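Local coordinates for arginyl-trna synthetase (Thermus thermophilus, PDB 1IQ0), which probably attaches L-arginine to its cognate tRNA(Arg) at the expense of ATP, releasing AMP and diphosphate, at residues E142-N147 / R233-V238; G103-E108 / E348-V353; R320-E325 / L332-P337. All blocks are in the same frame, centred on the assembly; numbering follows the deposited sequence.

Contact 1. Residues E142-N147 / R233-V238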
ATOM      1  N   GLU A 142      13.950  -3.825  -0.926  1.00 26.03           N
ATOM      2  CA  GLU A 142      14.600  -2.519  -0.982  1.00 25.23           C
ATOM      3  C   GLU A 142      13.583  -1.673  -1.742  1.00 26.22           C
ATOM      4  O   GLU A 142      13.378  -1.857  -2.944  1.00 26.53           O
ATOM      5  CB  GLU A 142      15.919  -2.598  -1.755  1.00 24.42           C
ATOM      6  CG  GLU A 142      16.650  -1.267  -1.820  1.00 30.97           C
ATOM      7  CD  GLU A 142      17.950  -1.342  -2.589  1.00 35.14           C
ATOM      8  OE1 GLU A 142      18.648  -0.311  -2.662  1.00 36.18           O
ATOM      9  OE2 GLU A 142      18.278  -2.424  -3.120  1.00 38.58           O
ATOM     10  N   VAL A 143      12.948  -0.750  -1.027  1.00 23.95           N
ATOM     11  CA  VAL A 143      11.884   0.071  -1.591  1.00 21.03           C
ATOM     12  C   VAL A 143      12.168   1.558  -1.747  1.00 23.01           C
ATOM     13  O   VAL A 143      12.794   2.179  -0.891  1.00 23.03           O
ATOM     14  CB  VAL A 143      10.597  -0.085  -0.728  1.00 25.57           C
ATOM     15  CG1 VAL A 143       9.470   0.787  -1.267  1.00 24.70           C
ATOM     16  CG2 VAL A 143      10.184  -1.548  -0.694  1.00 24.39           C
ATOM     17  N   LEU A 144      11.685   2.117  -2.851  1.00 20.55           N
ATOM     18  CA  LEU A 144      11.825   3.541  -3.126  1.00 19.03           C
ATOM     19  C   LEU A 144      10.467   4.043  -3.591  1.00 19.07           C
ATOM     20  O   LEU A 144       9.809   3.404  -4.416  1.00 21.76           O
ATOM     21  CB  LEU A 144      12.874   3.795  -4.210  1.00 19.53           C
ATOM     22  CG  LEU A 144      14.338   3.575  -3.824  1.00 22.92           C
ATOM     23  CD1 LEU A 144      15.217   3.881  -5.039  1.00 27.56           C
ATOM     24  CD2 LEU A 144      14.723   4.473  -2.644  1.00 19.61           C
ATOM     25  N   VAL A 145      10.041   5.175  -3.044  1.00 16.46           N
ATOM     26  CA  VAL A 145       8.754   5.764  -3.391  1.00 16.81           C
ATOM     27  C   VAL A 145       8.957   6.990  -4.284  1.00 17.58           C
ATOM     28  O   VAL A 145       9.672   7.930  -3.933  1.00 17.25           O
ATOM     29  CB  VAL A 145       7.980   6.160  -2.109  1.00 21.30           C
ATOM     30  CG1 VAL A 145       6.737   6.976  -2.461  1.00 18.01           C
ATOM     31  CG2 VAL A 145       7.576   4.901  -1.350  1.00 20.54           C
ATOM     32  N   LEU A 146       8.319   6.969  -5.445  1.00 18.31           N
ATOM     33  CA  LEU A 146       8.437   8.066  -6.392  1.00 16.75           C
ATOM     34  C   LEU A 146       7.112   8.795  -6.555  1.00 17.58           C
ATOM     35  O   LEU A 146       6.057   8.166  -6.602  1.00 17.05           O
ATOM     36  CB  LEU A 146       8.896   7.523  -7.751  1.00 13.70           C
ATOM     37  CG  LEU A 146       9.069   8.484  -8.937  1.00 16.16           C
ATOM     38  CD1 LEU A 146       9.960   7.828  -9.975  1.00 16.27           C
ATOM     39  CD2 LEU A 146       7.708   8.842  -9.549  1.00 19.46           C
ATOM     40  N   ASN A 147       7.177  10.122  -6.627  1.00 15.99           N
ATOM     41  CA  ASN A 147       5.989  10.947  -6.829  1.00 16.41           C
ATOM     42  C   ASN A 147       6.217  11.715  -8.142  1.00 17.15           C
ATOM     43  O   ASN A 147       7.133  12.532  -8.236  1.00 16.16           O
ATOM     44  CB  ASN A 147       5.808  11.909  -5.650  1.00 15.92           C
ATOM     45  CG  ASN A 147       4.496  12.686  -5.713  1.00 18.67           C
ATOM     46  OD1 ASN A 147       4.129  13.386  -4.764  1.00 25.00           O
ATOM     47  ND2 ASN A 147       3.786  12.568  -6.828  1.00 14.90           N
ATOM     48  N   ARG A 233       5.238   8.719   2.882  1.00 28.26           N
ATOM     49  CA  ARG A 233       6.678   8.960   2.743  1.00 29.89           C
ATOM     50  C   ARG A 233       7.104   8.979   1.272  1.00 27.99           C
ATOM     51  O   ARG A 233       6.552   8.248   0.458  1.00 22.49           O
ATOM     52  CB  ARG A 233       7.478   7.876   3.479  1.00 46.15           C
ATOM     53  CG  ARG A 233       6.830   7.359   4.761  1.00 54.52           C
ATOM     54  CD  ARG A 233       7.725   6.363   5.512  1.00 54.57           C
ATOM     55  NE  ARG A 233       8.380   5.388   4.638  1.00 62.76           N
ATOM     56  CZ  ARG A 233       7.756   4.629   3.739  1.00 66.03           C
ATOM     57  NH1 ARG A 233       6.443   4.722   3.582  1.00 64.27           N
ATOM     58  NH2 ARG A 233       8.447   3.778   2.988  1.00 63.02           N
ATOM     59  N   TYR A 234       8.086   9.813   0.933  1.00 26.23           N
ATOM     60  CA  TYR A 234       8.568   9.889  -0.445  1.00 22.23           C
ATOM     61  C   TYR A 234      10.080   9.971  -0.518  1.00 23.18           C
ATOM     62  O   TYR A 234      10.716  10.640   0.298  1.00 22.35           O
ATOM     63  CB  TYR A 234       7.993  11.113  -1.173  1.00 17.04           C
ATOM     64  CG  TYR A 234       6.489  11.204  -1.158  1.00 16.87           C
ATOM     65  CD1 TYR A 234       5.823  11.817  -0.098  1.00 17.49           C
ATOM     66  CD2 TYR A 234       5.725  10.655  -2.191  1.00 15.54           C
ATOM     67  CE1 TYR A 234       4.436  11.886  -0.064  1.00 17.51           C
ATOM     68  CE2 TYR A 234       4.333  10.711  -2.164  1.00 16.85           C
ATOM     69  CZ  TYR A 234       3.698  11.330  -1.095  1.00 16.37           C
ATOM     70  OH  TYR A 234       2.330  11.374  -1.044  1.00 19.53           O
ATOM     71  N   ASP A 235      10.657   9.297  -1.507  1.00 20.23           N
ATOM     72  CA  ASP A 235      12.100   9.337  -1.700  1.00 20.89           C
ATOM     73  C   ASP A 235      12.461  10.221  -2.896  1.00 22.76           C
ATOM     74  O   ASP A 235      13.403  11.014  -2.840  1.00 25.08           O
ATOM     75  CB  ASP A 235      12.652   7.936  -1.950  1.00 17.55           C
ATOM     76  CG  ASP A 235      12.454   7.016  -0.770  1.00 20.21           C
ATOM     77  OD1 ASP A 235      11.596   6.112  -0.859  1.00 20.19           O
ATOM     78  OD2 ASP A 235      13.157   7.206   0.249  1.00 22.63           O
ATOM     79  N   LEU A 236      11.699  10.087  -3.976  1.00 23.16           N
ATOM     80  CA  LEU A 236      11.988  10.834  -5.191  1.00 21.47           C
ATOM     81  C   LEU A 236      10.815  11.597  -5.785  1.00 21.31           C
ATOM     82  O   LEU A 236       9.657  11.206  -5.664  1.00 21.90           O
ATOM     83  CB  LEU A 236      12.502   9.881  -6.268  1.00 20.79           C
ATOM     84  CG  LEU A 236      13.677   8.957  -5.954  1.00 21.58           C
ATOM     85  CD1 LEU A 236      13.639   7.758  -6.897  1.00 22.38           C
ATOM     86  CD2 LEU A 236      14.988   9.727  -6.082  1.00 19.98           C
ATOM     87  N   LEU A 237      11.152  12.686  -6.453  1.00 21.84           N
ATOM     88  CA  LEU A 237      10.188  13.509  -7.159  1.00 21.94           C
ATOM     89  C   LEU A 237      10.738  13.525  -8.576  1.00 20.48           C
ATOM     90  O   LEU A 237      11.932  13.702  -8.764  1.00 21.91           O
ATOM     91  CB  LEU A 237      10.189  14.935  -6.611  1.00 21.04           C
ATOM     92  CG  LEU A 237       9.002  15.468  -5.805  1.00 24.02           C
ATOM     93  CD1 LEU A 237       8.574  14.501  -4.732  1.00 17.15           C
ATOM     94  CD2 LEU A 237       9.401  16.813  -5.213  1.00 20.87           C
ATOM     95  N   VAL A 238       9.886  13.294  -9.564  1.00 20.78           N
ATOM     96  CA  VAL A 238      10.314  13.361 -10.947  1.00 18.24           C
ATOM     97  C   VAL A 238       9.362  14.304 -11.668  1.00 20.14           C
ATOM     98  O   VAL A 238       8.150  14.080 -11.694  1.00 19.87           O
ATOM     99  CB  VAL A 238      10.299  11.981 -11.644  1.00 15.33           C
ATOM    100  CG1 VAL A 238      10.518  12.164 -13.132  1.00 10.14           C
ATOM    101  CG2 VAL A 238      11.417  11.103 -11.082  1.00 12.46           C
TER

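Contact 2. Residues G103-E108 / E348-V353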
ATOM      1  N   GLY A 103      17.702  -5.387  -4.734  1.00 39.03           N
ATOM      2  CA  GLY A 103      16.822  -5.227  -5.879  1.00 36.88           C
ATOM      3  C   GLY A 103      15.716  -4.233  -5.588  1.00 34.48           C
ATOM      4  O   GLY A 103      14.788  -4.526  -4.844  1.00 36.76           O
ATOM      5  N   VAL A 104      15.815  -3.053  -6.186  1.00 25.51           N
ATOM      6  CA  VAL A 104      14.834  -2.007  -5.979  1.00 21.25           C
ATOM      7  C   VAL A 104      13.427  -2.319  -6.480  1.00 22.27           C
ATOM      8  O   VAL A 104      13.236  -2.838  -7.575  1.00 23.84           O
ATOM      9  CB  VAL A 104      15.294  -0.683  -6.639  1.00 21.65           C
ATOM     10  CG1 VAL A 104      14.162   0.349  -6.604  1.00 18.33           C
ATOM     11  CG2 VAL A 104      16.524  -0.136  -5.913  1.00 17.03           C
ATOM     12  N   VAL A 105      12.448  -2.015  -5.633  1.00 20.51           N
ATOM     13  CA  VAL A 105      11.041  -2.160  -5.972  1.00 18.49           C
ATOM     14  C   VAL A 105      10.609  -0.693  -5.932  1.00 19.37           C
ATOM     15  O   VAL A 105      10.604  -0.070  -4.880  1.00 17.96           O
ATOM     16  CB  VAL A 105      10.256  -2.967  -4.913  1.00 24.27           C
ATOM     17  CG1 VAL A 105       8.774  -2.909  -5.230  1.00 22.24           C
ATOM     18  CG2 VAL A 105      10.721  -4.426  -4.914  1.00 19.29           C
ATOM     19  N   LEU A 106      10.289  -0.134  -7.089  1.00 19.62           N
ATOM     20  CA  LEU A 106       9.910   1.271  -7.170  1.00 18.14           C
ATOM     21  C   LEU A 106       8.403   1.452  -7.132  1.00 18.45           C
ATOM     22  O   LEU A 106       7.686   1.015  -8.036  1.00 18.97           O
ATOM     23  CB  LEU A 106      10.473   1.881  -8.451  1.00 20.26           C
ATOM     24  CG  LEU A 106      10.365   3.395  -8.615  1.00 18.91           C
ATOM     25  CD1 LEU A 106      11.132   4.097  -7.491  1.00 18.55           C
ATOM     26  CD2 LEU A 106      10.937   3.786  -9.967  1.00 21.83           C
ATOM     27  N   VAL A 107       7.925   2.096  -6.076  1.00 17.28           N
ATOM     28  CA  VAL A 107       6.502   2.339  -5.924  1.00 19.26           C
ATOM     29  C   VAL A 107       6.152   3.775  -6.280  1.00 19.68           C
ATOM     30  O   VAL A 107       6.703   4.713  -5.707  1.00 20.19           O
ATOM     31  CB  VAL A 107       6.043   2.075  -4.469  1.00 21.40           C
ATOM     32  CG1 VAL A 107       4.542   2.313  -4.341  1.00 20.10           C
ATOM     33  CG2 VAL A 107       6.397   0.646  -4.069  1.00 18.48           C
ATOM     34  N   GLU A 108       5.251   3.951  -7.241  1.00 20.41           N
ATOM     35  CA  GLU A 108       4.818   5.296  -7.600  1.00 20.72           C
ATOM     36  C   GLU A 108       3.380   5.491  -7.146  1.00 20.96           C
ATOM     37  O   GLU A 108       2.499   4.695  -7.468  1.00 18.47           O
ATOM     38  CB  GLU A 108       4.884   5.548  -9.115  1.00 17.86           C
ATOM     39  CG  GLU A 108       4.286   6.927  -9.474  1.00 18.41           C
ATOM     40  CD  GLU A 108       4.165   7.182 -10.974  1.00 23.75           C
ATOM     41  OE1 GLU A 108       3.140   7.756 -11.388  1.00 28.13           O
ATOM     42  OE2 GLU A 108       5.088   6.828 -11.737  1.00 23.50           O
ATOM     43  N   GLU A 348      11.373  -4.295 -10.028  1.00 19.96           N
ATOM     44  CA  GLU A 348       9.914  -4.315 -10.065  1.00 20.62           C
ATOM     45  C   GLU A 348       9.369  -2.914  -9.853  1.00 18.55           C
ATOM     46  O   GLU A 348       9.935  -2.130  -9.102  1.00 18.69           O
ATOM     47  CB  GLU A 348       9.345  -5.199  -8.944  1.00 26.66           C
ATOM     48  CG  GLU A 348       9.713  -6.664  -9.019  1.00 31.11           C
ATOM     49  CD  GLU A 348       9.041  -7.491  -7.931  1.00 29.37           C
ATOM     50  OE1 GLU A 348       7.795  -7.454  -7.828  1.00 30.80           O
ATOM     51  OE2 GLU A 348       9.765  -8.182  -7.183  1.00 31.13           O
ATOM     52  N   THR A 349       8.254  -2.608 -10.498  1.00 18.31           N
ATOM     53  CA  THR A 349       7.634  -1.314 -10.317  1.00 19.40           C
ATOM     54  C   THR A 349       6.183  -1.531  -9.971  1.00 17.35           C
ATOM     55  O   THR A 349       5.571  -2.523 -10.389  1.00 16.68           O
ATOM     56  CB  THR A 349       7.698  -0.442 -11.588  1.00 22.07           C
ATOM     57  OG1 THR A 349       7.086  -1.137 -12.677  1.00 22.91           O
ATOM     58  CG2 THR A 349       9.142  -0.107 -11.934  1.00 19.09           C
ATOM     59  N   ILE A 350       5.637  -0.607  -9.192  1.00 13.38           N
ATOM     60  CA  ILE A 350       4.246  -0.668  -8.803  1.00 14.44           C
ATOM     61  C   ILE A 350       3.637   0.719  -8.966  1.00 14.59           C
ATOM     62  O   ILE A 350       4.077   1.683  -8.343  1.00 18.51           O
ATOM     63  CB  ILE A 350       4.093  -1.124  -7.340  1.00 22.04           C
ATOM     64  CG1 ILE A 350       4.615  -2.558  -7.183  1.00 24.24           C
ATOM     65  CG2 ILE A 350       2.626  -1.036  -6.922  1.00 22.20           C
ATOM     66  CD1 ILE A 350       4.695  -3.032  -5.729  1.00 22.75           C
ATOM     67  N   ASN A 351       2.637   0.816  -9.830  1.00 19.18           N
ATOM     68  CA  ASN A 351       1.961   2.083 -10.053  1.00 23.69           C
ATOM     69  C   ASN A 351       0.587   2.014  -9.398  1.00 23.54           C
ATOM     70  O   ASN A 351      -0.232   1.161  -9.748  1.00 22.63           O
ATOM     71  CB  ASN A 351       1.796   2.353 -11.556  1.00 23.98           C
ATOM     72  CG  ASN A 351       3.102   2.743 -12.237  1.00 21.64           C
ATOM     73  OD1 ASN A 351       3.147   2.920 -13.458  1.00 26.72           O
ATOM     74  ND2 ASN A 351       4.166   2.882 -11.455  1.00 16.23           N
ATOM     75  N   VAL A 352       0.344   2.903  -8.440  1.00 21.33           N
ATOM     76  CA  VAL A 352      -0.944   2.947  -7.766  1.00 22.45           C
ATOM     77  C   VAL A 352      -1.812   3.880  -8.601  1.00 25.71           C
ATOM     78  O   VAL A 352      -1.539   5.075  -8.700  1.00 26.99           O
ATOM     79  CB  VAL A 352      -0.807   3.490  -6.327  1.00 18.42           C
ATOM     80  CG1 VAL A 352      -2.166   3.446  -5.617  1.00 15.89           C
ATOM     81  CG2 VAL A 352       0.220   2.657  -5.562  1.00 14.55           C
ATOM     82  N   VAL A 353      -2.862   3.338  -9.203  1.00 20.47           N
ATOM     83  CA  VAL A 353      -3.704   4.152 -10.071  1.00 25.07           C
ATOM     84  C   VAL A 353      -5.208   3.958  -9.986  1.00 28.44           C
ATOM     85  O   VAL A 353      -5.703   2.867  -9.704  1.00 27.08           O
ATOM     86  CB  VAL A 353      -3.317   3.940 -11.548  1.00 31.13           C
ATOM     87  CG1 VAL A 353      -1.908   4.451 -11.802  1.00 34.32           C
ATOM     88  CG2 VAL A 353      -3.403   2.464 -11.890  1.00 27.13           C
TER

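Contact 3. Residues R320-E325 / L332-P337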
ATOM      1  N   ARG A 320      18.547  13.681 -13.734  1.00 23.30           N
ATOM      2  CA  ARG A 320      19.531  14.100 -12.738  1.00 22.44           C
ATOM      3  C   ARG A 320      18.800  14.553 -11.484  1.00 21.89           C
ATOM      4  O   ARG A 320      17.733  15.165 -11.571  1.00 18.16           O
ATOM      5  CB  ARG A 320      20.384  15.250 -13.277  1.00 28.19           C
ATOM      6  CG  ARG A 320      21.315  14.839 -14.391  1.00 36.04           C
ATOM      7  CD  ARG A 320      22.067  16.023 -14.981  1.00 37.47           C
ATOM      8  NE  ARG A 320      23.011  15.574 -15.996  1.00 45.54           N
ATOM      9  CZ  ARG A 320      24.137  14.914 -15.730  1.00 48.92           C
ATOM     10  NH1 ARG A 320      24.467  14.636 -14.473  1.00 45.98           N
ATOM     11  NH2 ARG A 320      24.921  14.510 -16.721  1.00 48.00           N
ATOM     12  N   PHE A 321      19.390  14.278 -10.324  1.00 26.41           N
ATOM     13  CA  PHE A 321      18.769  14.610  -9.048  1.00 26.65           C
ATOM     14  C   PHE A 321      19.596  15.449  -8.073  1.00 28.79           C
ATOM     15  O   PHE A 321      20.824  15.481  -8.140  1.00 28.39           O
ATOM     16  CB  PHE A 321      18.351  13.319  -8.341  1.00 19.31           C
ATOM     17  CG  PHE A 321      17.309  12.543  -9.075  1.00 19.49           C
ATOM     18  CD1 PHE A 321      17.642  11.807 -10.200  1.00 17.76           C
ATOM     19  CD2 PHE A 321      15.978  12.602  -8.678  1.00 19.05           C
ATOM     20  CE1 PHE A 321      16.663  11.144 -10.925  1.00 17.70           C
ATOM     21  CE2 PHE A 321      14.990  11.943  -9.398  1.00 16.56           C
ATOM     22  CZ  PHE A 321      15.328  11.214 -10.520  1.00 18.45           C
ATOM     23  N   ARG A 322      18.892  16.107  -7.153  1.00 27.21           N
ATOM     24  CA  ARG A 322      19.495  16.946  -6.122  1.00 28.07           C
ATOM     25  C   ARG A 322      18.495  17.015  -4.965  1.00 26.82           C
ATOM     26  O   ARG A 322      17.363  16.545  -5.092  1.00 26.99           O
ATOM     27  CB  ARG A 322      19.767  18.358  -6.666  1.00 24.08           C
ATOM     28  CG  ARG A 322      18.508  19.119  -7.040  1.00 28.62           C
ATOM     29  CD  ARG A 322      18.806  20.439  -7.759  1.00 39.91           C
ATOM     30  NE  ARG A 322      19.483  21.405  -6.902  1.00 44.09           N
ATOM     31  CZ  ARG A 322      20.788  21.653  -6.936  1.00 46.73           C
ATOM     32  NH1 ARG A 322      21.568  21.007  -7.793  1.00 48.01           N
ATOM     33  NH2 ARG A 322      21.315  22.545  -6.107  1.00 46.70           N
ATOM     34  N   PRO A 323      18.900  17.590  -3.820  1.00 35.61           N
ATOM     35  CA  PRO A 323      17.980  17.686  -2.680  1.00 35.33           C
ATOM     36  C   PRO A 323      16.797  18.600  -2.993  1.00 33.28           C
ATOM     37  O   PRO A 323      16.958  19.633  -3.637  1.00 36.97           O
ATOM     38  CB  PRO A 323      18.862  18.255  -1.563  1.00 29.96           C
ATOM     39  CG  PRO A 323      20.240  17.767  -1.927  1.00 31.44           C
ATOM     40  CD  PRO A 323      20.263  17.995  -3.427  1.00 34.81           C
ATOM     41  N   TYR A 324      15.611  18.215  -2.539  1.00 25.19           N
ATOM     42  CA  TYR A 324      14.423  19.023  -2.768  1.00 24.72           C
ATOM     43  C   TYR A 324      14.152  19.852  -1.527  1.00 29.59           C
ATOM     44  O   TYR A 324      13.911  19.306  -0.449  1.00 32.77           O
ATOM     45  CB  TYR A 324      13.209  18.141  -3.058  1.00 21.85           C
ATOM     46  CG  TYR A 324      11.934  18.928  -3.282  1.00 19.98           C
ATOM     47  CD1 TYR A 324      11.815  19.810  -4.358  1.00 17.11           C
ATOM     48  CD2 TYR A 324      10.845  18.792  -2.415  1.00 21.22           C
ATOM     49  CE1 TYR A 324      10.645  20.534  -4.569  1.00 15.78           C
ATOM     50  CE2 TYR A 324       9.674  19.510  -2.613  1.00 19.16           C
ATOM     51  CZ  TYR A 324       9.578  20.379  -3.693  1.00 18.49           C
ATOM     52  OH  TYR A 324       8.414  21.086  -3.901  1.00 21.82           O
ATOM     53  N   GLU A 325      14.194  21.172  -1.685  1.00 31.09           N
ATOM     54  CA  GLU A 325      13.953  22.078  -0.579  1.00 28.97           C
ATOM     55  C   GLU A 325      12.480  22.024  -0.178  1.00 24.99           C
ATOM     56  O   GLU A 325      11.598  22.361  -0.966  1.00 23.42           O
ATOM     57  CB  GLU A 325      14.340  23.507  -0.973  1.00 43.88           C
ATOM     58  CG  GLU A 325      14.191  24.514   0.157  1.00 58.92           C
ATOM     59  CD  GLU A 325      14.608  25.919  -0.243  1.00 63.73           C
ATOM     60  OE1 GLU A 325      14.000  26.485  -1.176  1.00 60.13           O
ATOM     61  OE2 GLU A 325      15.546  26.460   0.380  1.00 68.41           O
ATOM     62  N   LEU A 332      14.194  13.896   0.916  1.00 25.20           N
ATOM     63  CA  LEU A 332      13.555  13.845  -0.395  1.00 24.26           C
ATOM     64  C   LEU A 332      14.438  14.441  -1.501  1.00 25.90           C
ATOM     65  O   LEU A 332      15.016  15.513  -1.333  1.00 25.43           O
ATOM     66  CB  LEU A 332      12.209  14.572  -0.339  1.00 18.82           C
ATOM     67  CG  LEU A 332      11.360  14.641  -1.611  1.00 20.48           C
ATOM     68  CD1 LEU A 332      11.107  13.240  -2.157  1.00 20.67           C
ATOM     69  CD2 LEU A 332      10.038  15.342  -1.289  1.00 15.85           C
ATOM     70  N   ARG A 333      14.548  13.730  -2.622  1.00 23.63           N
ATOM     71  CA  ARG A 333      15.348  14.196  -3.755  1.00 23.27           C
ATOM     72  C   ARG A 333      14.451  14.409  -4.979  1.00 22.30           C
ATOM     73  O   ARG A 333      13.502  13.656  -5.215  1.00 21.78           O
ATOM     74  CB  ARG A 333      16.463  13.195  -4.094  1.00 26.31           C
ATOM     75  CG  ARG A 333      17.674  13.210  -3.147  1.00 30.09           C
ATOM     76  CD  ARG A 333      18.675  12.087  -3.486  1.00 31.89           C
ATOM     77  NE  ARG A 333      19.466  12.310  -4.703  1.00 39.50           N
ATOM     78  CZ  ARG A 333      19.546  11.456  -5.732  1.00 45.19           C
ATOM     79  NH1 ARG A 333      18.874  10.303  -5.727  1.00 36.03           N
ATOM     80  NH2 ARG A 333      20.331  11.735  -6.770  1.00 41.91           N
ATOM     81  N   THR A 334      14.764  15.432  -5.765  1.00 21.72           N
ATOM     82  CA  THR A 334      13.970  15.754  -6.942  1.00 17.89           C
ATOM     83  C   THR A 334      14.802  15.771  -8.214  1.00 20.75           C
ATOM     84  O   THR A 334      16.004  16.033  -8.177  1.00 22.22           O
ATOM     85  CB  THR A 334      13.328  17.162  -6.804  1.00 20.32           C
ATOM     86  OG1 THR A 334      12.536  17.455  -7.964  1.00 23.41           O
ATOM     87  CG2 THR A 334      14.415  18.235  -6.685  1.00 18.43           C
ATOM     88  N   SER A 335      14.165  15.476  -9.341  1.00 18.21           N
ATOM     89  CA  SER A 335      14.865  15.568 -10.615  1.00 19.07           C
ATOM     90  C   SER A 335      15.030  17.080 -10.779  1.00 20.52           C
ATOM     91  O   SER A 335      14.242  17.858 -10.227  1.00 20.63           O
ATOM     92  CB  SER A 335      14.006  15.019 -11.754  1.00 20.17           C
ATOM     93  OG  SER A 335      12.762  15.695 -11.818  1.00 21.02           O
ATOM     94  N   ALA A 336      16.047  17.493 -11.523  1.00 18.25           N
ATOM     95  CA  ALA A 336      16.304  18.909 -11.745  1.00 17.94           C
ATOM     96  C   ALA A 336      17.256  19.110 -12.927  1.00 20.53           C
ATOM     97  O   ALA A 336      17.858  18.161 -13.422  1.00 23.57           O
ATOM     98  CB  ALA A 336      16.900  19.531 -10.474  1.00 14.18           C
ATOM     99  N   PRO A 337      17.401  20.354 -13.396  1.00 32.42           N
ATOM    100  CA  PRO A 337      18.305  20.600 -14.525  1.00 30.23           C
ATOM    101  C   PRO A 337      19.719  20.152 -14.174  1.00 32.15           C
ATOM    102  O   PRO A 337      20.430  19.570 -14.993  1.00 35.34           O
ATOM    103  CB  PRO A 337      18.221  22.113 -14.708  1.00 29.24           C
ATOM    104  CG  PRO A 337      16.827  22.439 -14.244  1.00 30.22           C
ATOM    105  CD  PRO A 337      16.708  21.590 -12.995  1.00 31.96           C
TER

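Contact 1. Residues E142-N147 / R233-V238
Asp235 meets Val145 with both backbone and side chain just before its segment enters the strand. Its CB sits 3.6 Å from Val145 O. CG, turned opposite its own carbonyl carbon (chi1 -63°), comes within 3.9 Å of Leu144 CD2, the two side chains crossing at about a right angle. At the tip, OD1 accepts Val145 N at 2.8 Å through its anti lone pair, with an N-H...O angle of 165°. The carboxylate thus takes the place that regular parallel pairing would give the carbonyl of Tyr234. Val145 O is gripped twice, by Asp235 N and by Leu236 N, each at 3.0 Å. From here 142-147 and 236-238 run as parallel neighbours of the Rossmann-type sheet of the class I catalytic domain, Leu236 O taking Asn147 N, and Asn147 O taking Val238 N. An alanine here in place of the aspartate is likely to leave the N-H of Val145 without its mate and the start of the pairing less firmly fixed. On one side of the sheet Leu146 CD1 reaches Val238 CG2 at 3.8 Å, near Phe308 and Trp311 of helix 301-312. On the other, Tyr234 CD2 lies 3.8 Å from Val145 CG1 and also touches Asn147 CB, while its hydroxyl hydrogen-bonds Thr110.

Contact 2. Residues G103-E108 / E348-V353
Glu108 and Ile350 mark the firm end of this parallel pair, whose short axes run 13° apart in direction. Glu108 N reaches Ile350 O at 2.8 Å, and Glu108 O receives Val352 N at 3.0 Å; both donors lie nearly on the line of the carbonyl bond. One step back, Leu106 is held through both its backbone N and its O, the N giving to Glu348 O and the O accepting from Ile350 N. On the face with Val105, Val107 and Ile350 the packing is apolar: CD1 of Ile350 comes within 4.1 Å of Val105 CG1, the two side chains meeting at a slant. Toward the start of the strands the grip slackens, for Glu348 N is only weakly bonded to Val104 O, at 3.4 Å. The partly exposed Glu348, the polar residue of that same face, turns its carboxylate to a salt bridge with Arg141. On the opposite face Asn351 swings its amide toward Glu108, CG opposite the carbonyl carbon (chi1 -74°), and brings ND2 to 3.6 Å from Glu108 CB. Amide and carboxylate planes stand 39° apart, and the carboxylate of Glu108 forms a salt bridge with Lys312, with Ser111 as a weak second partner. Such adjacent parallel strands are the core of the Rossmann nucleotide-binding fold of class I synthetases, and strand 104-108 leads toward the predicted 'HIGH' region, 112-122, which runs into the start of helix 120-138.

Contact 3. Residues R320-E325 / L332-P337
Phe321, Tyr324 and Thr334 bury the most surface in this antiparallel hairpin. Phe321 pairs with Ser335 in a non-hydrogen-bonded position, and its ring lies against the opposing backbone: Ser335 CA stands 3.7 Å above one face, displaced toward the rim. The base of the same side chain is covered by Arg333. The arginine chain bends at chi3 (73°), which carries its guanidinium back to Phe321, one face of the group lying over Phe321 CB; the modelled 3.0 Å from Arg333 NH2 to Phe321 CB is doubtfully short. Ring and guanidinium planes are 44° apart; the charge itself engages Tyr342 in a cation-pi contact.

Thr334 forms the hydrogen-bonded pair with Arg322. Its N gives to Arg322 O at 2.9 Å, and its O takes Arg322 N at 3.1 Å. OG1 is directed opposite the backbone N (chi1 -179°) and donates to Ser335 O. That rotation leaves the methyl CG2 between N and carbonyl carbon, where it touches Tyr324 CB at 3.8 Å. Tyr324 closes the far end of the pairing with its N on Leu332 O at 3.0 Å. Its side chain lies beside that of Leu332, both pointing the same way, with CD2 of the tyrosine 3.7 Å from CD2 of the leucine; its hydroxyl is bonded to Asn217. Near the other end, the aliphatic part of Arg322 rests on Ala336, CD to CB 3.4 Å.

Strand 333-335 continues the sheet through backbone bonds from Arg333 and Ser335 to Leu237 of strand 236-239, Phe321 passes it on to strand 340-341 through Glu340, and helix 213-229 packs Leu220, Leu221 and Met224 against Tyr324.

From the N terminus, 103-108 comes first and waits some 240 residues for 348-353, so contact 2 closes the widest loop. Within it, 142-147 opens a second loop that contact 1 closes at 233-238, enclosing 85 mostly helical residues. Contact 3 follows in series as a local hairpin, 320-325 with 332-337, also nested inside contact 2; none of the loops cross. All three lie in one sheet: Val107 bonds to Leu144 and Leu146 between contacts 2 and 1, and strand 236-239 lies beside strand 333-335 of the hairpin, joining contacts 1 and 3. Contact 1 therefore bridges the central parallel strands and the hairpin; the centres of contacts 2 and 3 are about 19 Å apart.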